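Long-range contact in tRNA (cytosine(38)-C(5))-methyltransferase (PDB 6FDF), which methylates cytosine 38 in the anticodon loop of tRNA(Asp), using S-adenosyl-L-methionine as the methyl donor: residues L118-N126 and V321-L332. Numbering follows the deposited sequence.
Sequences LPEYILIEN and VSYLISLLLEPL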
loop_
_atom_site.group_PDB
_atom_site.type_symbol
_atom_site.label_atom_id
_atom_site.label_comp_id
_atom_site.label_asym_id
_atom_site.label_seq_id
_atom_site.Cartn_x
_atom_site.Cartn_y
_atom_site.Cartn_z
ATOM N N LEU A 118 -9.582 19.939 -14.544
ATOM C CA LEU A 118 -8.725 19.485 -13.458
ATOM C C LEU A 118 -9.524 18.593 -12.510
ATOM O O LEU A 118 -10.678 18.913 -12.189
ATOM C CB LEU A 118 -8.157 20.678 -12.688
ATOM C CG LEU A 118 -7.116 21.556 -13.373
ATOM C CD1 LEU A 118 -6.901 22.820 -12.556
ATOM C CD2 LEU A 118 -5.816 20.783 -13.512
ATOM N N PRO A 119 -8.966 17.471 -12.057
ATOM C CA PRO A 119 -9.681 16.664 -11.065
ATOM C C PRO A 119 -9.879 17.473 -9.794
ATOM O O PRO A 119 -9.016 18.251 -9.386
ATOM C CB PRO A 119 -8.752 15.464 -10.837
ATOM C CG PRO A 119 -7.395 15.943 -11.259
ATOM C CD PRO A 119 -7.644 16.911 -12.386
ATOM N N GLU A 120 -11.042 17.306 -9.177
ATOM C CA GLU A 120 -11.319 18.056 -7.965
ATOM C C GLU A 120 -10.623 17.462 -6.751
ATOM O O GLU A 120 -10.457 18.159 -5.745
ATOM C CB GLU A 120 -12.830 18.146 -7.748
ATOM C CG GLU A 120 -13.510 19.018 -8.798
ATOM C CD GLU A 120 -15.014 19.110 -8.627
ATOM O OE1 GLU A 120 -15.556 18.472 -7.703
ATOM O OE2 GLU A 120 -15.656 19.824 -9.426
ATOM N N TYR A 121 -10.229 16.190 -6.816
ATOM C CA TYR A 121 -9.587 15.524 -5.692
ATOM C C TYR A 121 -8.448 14.653 -6.196
ATOM O O TYR A 121 -8.588 13.962 -7.207
ATOM C CB TYR A 121 -10.585 14.659 -4.908
ATOM C CG TYR A 121 -11.787 15.440 -4.431
ATOM C CD1 TYR A 121 -12.882 15.645 -5.264
ATOM C CD2 TYR A 121 -11.808 16.008 -3.169
ATOM C CE1 TYR A 121 -13.975 16.383 -4.833
ATOM C CE2 TYR A 121 -12.890 16.743 -2.734
ATOM C CZ TYR A 121 -13.969 16.923 -3.566
ATOM O OH TYR A 121 -15.046 17.658 -3.133
ATOM N N ILE A 122 -7.333 14.669 -5.470
ATOM C CA ILE A 122 -6.176 13.834 -5.781
ATOM C C ILE A 122 -5.673 13.220 -4.483
ATOM O O ILE A 122 -5.556 13.915 -3.471
ATOM C CB ILE A 122 -5.049 14.634 -6.462
ATOM C CG1 ILE A 122 -5.563 15.307 -7.734
ATOM C CG2 ILE A 122 -3.863 13.733 -6.766
ATOM C CD1 ILE A 122 -4.551 16.237 -8.365
ATOM N N LEU A 123 -5.387 11.918 -4.513
ATOM C CA LEU A 123 -4.806 11.198 -3.385
ATOM C C LEU A 123 -3.498 10.580 -3.849
ATOM O O LEU A 123 -3.481 9.831 -4.829
ATOM C CB LEU A 123 -5.754 10.110 -2.879
ATOM C CG LEU A 123 -5.160 9.200 -1.806
ATOM C CD1 LEU A 123 -4.864 10.010 -0.584
ATOM C CD2 LEU A 123 -6.117 8.059 -1.479
ATOM N N ILE A 124 -2.407 10.898 -3.153
ATOM C CA ILE A 124 -1.076 10.397 -3.472
ATOM C C ILE A 124 -0.562 9.620 -2.269
ATOM O O ILE A 124 -0.656 10.101 -1.136
ATOM C CB ILE A 124 -0.112 11.545 -3.822
ATOM C CG1 ILE A 124 -0.720 12.437 -4.908
ATOM C CG2 ILE A 124 1.229 10.992 -4.312
ATOM C CD1 ILE A 124 0.123 13.653 -5.217
ATOM N N GLU A 125 -0.016 8.432 -2.512
ATOM C CA GLU A 125 0.594 7.623 -1.462
ATOM C C GLU A 125 2.027 7.292 -1.859
ATOM O O GLU A 125 2.311 7.041 -3.032
ATOM C CB GLU A 125 -0.211 6.334 -1.226
ATOM C CG GLU A 125 0.227 5.543 -0.004
ATOM C CD GLU A 125 1.125 4.366 -0.340
ATOM O OE1 GLU A 125 1.544 4.239 -1.508
ATOM O OE2 GLU A 125 1.393 3.556 0.570
ATOM N N ASN A 126 2.941 7.305 -0.894
ATOM C CA ASN A 126 4.325 6.974 -1.209
ATOM C C ASN A 126 5.035 6.523 0.063
ATOM O O ASN A 126 4.463 6.538 1.154
ATOM C CB ASN A 126 5.042 8.161 -1.852
ATOM C CG ASN A 126 5.978 7.729 -2.956
ATOM O OD1 ASN A 126 7.171 7.533 -2.731
ATOM N ND2 ASN A 126 5.432 7.541 -4.152
ATOM N N VAL A 321 -6.122 3.910 4.119
ATOM C CA VAL A 321 -6.541 4.715 2.975
ATOM C C VAL A 321 -8.055 4.907 2.948
ATOM O O VAL A 321 -8.541 5.951 2.488
ATOM C CB VAL A 321 -6.002 4.079 1.681
ATOM C CG1 VAL A 321 -6.530 4.803 0.456
ATOM C CG2 VAL A 321 -4.485 4.132 1.703
ATOM N N SER A 322 -8.832 3.928 3.435
ATOM C CA SER A 322 -10.281 4.122 3.499
ATOM C C SER A 322 -10.634 5.330 4.363
ATOM O O SER A 322 -11.547 6.099 4.035
ATOM C CB SER A 322 -10.980 2.867 4.034
ATOM O OG SER A 322 -10.820 2.708 5.440
ATOM N N TYR A 323 -9.908 5.522 5.466
ATOM C CA TYR A 323 -10.131 6.697 6.305
ATOM C C TYR A 323 -9.741 7.983 5.582
ATOM O O TYR A 323 -10.459 8.987 5.664
ATOM C CB TYR A 323 -9.339 6.579 7.606
ATOM C CG TYR A 323 -9.635 5.382 8.471
ATOM C CD1 TYR A 323 -10.918 4.861 8.571
ATOM C CD2 TYR A 323 -8.621 4.776 9.198
ATOM C CE1 TYR A 323 -11.180 3.765 9.386
ATOM C CE2 TYR A 323 -8.869 3.685 10.003
ATOM C CZ TYR A 323 -10.146 3.180 10.093
ATOM O OH TYR A 323 -10.381 2.091 10.903
ATOM N N LEU A 324 -8.588 7.985 4.903
ATOM C CA LEU A 324 -8.152 9.189 4.199
ATOM C C LEU A 324 -9.088 9.528 3.047
ATOM O O LEU A 324 -9.345 10.707 2.778
ATOM C CB LEU A 324 -6.724 9.010 3.685
ATOM C CG LEU A 324 -5.659 8.944 4.780
ATOM C CD1 LEU A 324 -4.405 8.311 4.240
ATOM C CD2 LEU A 324 -5.370 10.326 5.366
ATOM N N ILE A 325 -9.598 8.510 2.349
ATOM C CA ILE A 325 -10.561 8.762 1.279
ATOM C C ILE A 325 -11.812 9.426 1.840
ATOM O O ILE A 325 -12.339 10.380 1.258
ATOM C CB ILE A 325 -10.890 7.455 0.536
ATOM C CG1 ILE A 325 -9.742 7.080 -0.400
ATOM C CG2 ILE A 325 -12.194 7.585 -0.254
ATOM C CD1 ILE A 325 -9.885 5.699 -1.010
ATOM N N SER A 326 -12.314 8.918 2.970
ATOM C CA SER A 326 -13.479 9.516 3.618
ATOM C C SER A 326 -13.239 10.986 3.938
ATOM O O SER A 326 -14.099 11.841 3.688
ATOM C CB SER A 326 -13.811 8.745 4.893
ATOM O OG SER A 326 -14.183 7.415 4.590
ATOM N N LEU A 327 -12.074 11.293 4.509
ATOM C CA LEU A 327 -11.714 12.681 4.787
ATOM C C LEU A 327 -11.641 13.499 3.505
ATOM O O LEU A 327 -12.215 14.588 3.413
ATOM C CB LEU A 327 -10.380 12.733 5.526
ATOM C CG LEU A 327 -9.856 14.134 5.831
ATOM C CD1 LEU A 327 -10.821 14.861 6.761
ATOM C CD2 LEU A 327 -8.468 14.062 6.439
ATOM N N LEU A 328 -10.929 12.985 2.503
ATOM C CA LEU A 328 -10.699 13.743 1.277
ATOM C C LEU A 328 -12.005 14.172 0.619
ATOM O O LEU A 328 -12.140 15.322 0.179
ATOM C CB LEU A 328 -9.866 12.900 0.311
ATOM C CG LEU A 328 -9.511 13.496 -1.050
ATOM C CD1 LEU A 328 -8.724 14.785 -0.889
ATOM C CD2 LEU A 328 -8.724 12.476 -1.893
ATOM N N LEU A 329 -12.973 13.263 0.535
ATOM C CA LEU A 329 -14.174 13.487 -0.258
ATOM C C LEU A 329 -15.333 14.084 0.537
ATOM O O LEU A 329 -16.456 14.110 0.023
ATOM C CB LEU A 329 -14.620 12.172 -0.904
ATOM C CG LEU A 329 -13.573 11.493 -1.786
ATOM C CD1 LEU A 329 -14.090 10.144 -2.244
ATOM C CD2 LEU A 329 -13.224 12.384 -2.970
ATOM N N GLU A 330 -15.101 14.553 1.764
ATOM C CA GLU A 330 -16.186 15.150 2.547
ATOM C C GLU A 330 -16.945 16.261 1.824
ATOM O O GLU A 330 -18.182 16.290 1.942
ATOM C CB GLU A 330 -15.659 15.662 3.897
ATOM C CG GLU A 330 -15.272 14.535 4.842
ATOM C CD GLU A 330 -14.979 15.002 6.253
ATOM O OE1 GLU A 330 -14.746 16.209 6.461
ATOM O OE2 GLU A 330 -14.985 14.148 7.162
ATOM N N PRO A 331 -16.310 17.194 1.097
ATOM C CA PRO A 331 -17.092 18.262 0.448
ATOM C C PRO A 331 -18.084 17.760 -0.588
ATOM O O PRO A 331 -18.903 18.559 -1.063
ATOM C CB PRO A 331 -16.017 19.145 -0.205
ATOM C CG PRO A 331 -14.788 18.882 0.587
ATOM C CD PRO A 331 -14.862 17.419 0.914
ATOM N N LEU A 332 -18.040 16.478 -0.956
ATOM C CA LEU A 332 -18.993 15.940 -1.916
ATOM C C LEU A 332 -20.327 15.591 -1.272
ATOM O O LEU A 332 -21.301 15.357 -1.996
ATOM C CB LEU A 332 -18.412 14.703 -2.605
ATOM C CG LEU A 332 -17.259 14.988 -3.569
ATOM C CD1 LEU A 332 -16.667 13.695 -4.106
ATOM C CD2 LEU A 332 -17.747 15.870 -4.709
#
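Y121 and L123, on an inner strand of the Rossmann-like methyltransferase sheet, pack against the C-terminal helix 318-328 and the turn that follows it. The contact brings this last helix of the chain back onto the sheet of the catalytic domain. Strand 121-126 and helix 321-328 run roughly antiparallel, at 155°, with their axes 9.9 Å apart. No hydrogen bond joins the two segments; the contact is nearly all apolar.

The Y121 ring packs against the end of the helix and the 3-10 segment 330-332. L329 lays CD2 over one ring face, 4.0 Å from the centroid of Y121, in a CH-pi contact. The backbone O of L328 approaches the same ring obliquely, 3.3 Å from CE2 of Y121. That oxygen is satisfied elsewhere: it accepts a hydrogen bond from NE of R174. Beyond the helix, L332 meets the phenol end from the opposing direction, with its CG 3.5 Å from OH of Y121. CB of P331 lies 3.4 Å from OH of Y121. An alanine in place of Y121 would probably leave CD2 of L329 without its ring face and L332 without the phenol it packs on.

Further along the strand, L123 takes over. Its CG lies anti to the backbone N (chi1 173°), and the branch carries CD2 to V321 CG1 at 3.8 Å and to I325 CG1 at 3.9 Å. L328 sets its CD2 against the strand, 3.9 Å from CB of L123. On the helix, V321 and I325 also touch helix 22-29.

A helix lying roughly antiparallel to a strand on one face of a mostly parallel sheet is typical of the class I SAM-dependent methyltransferase fold.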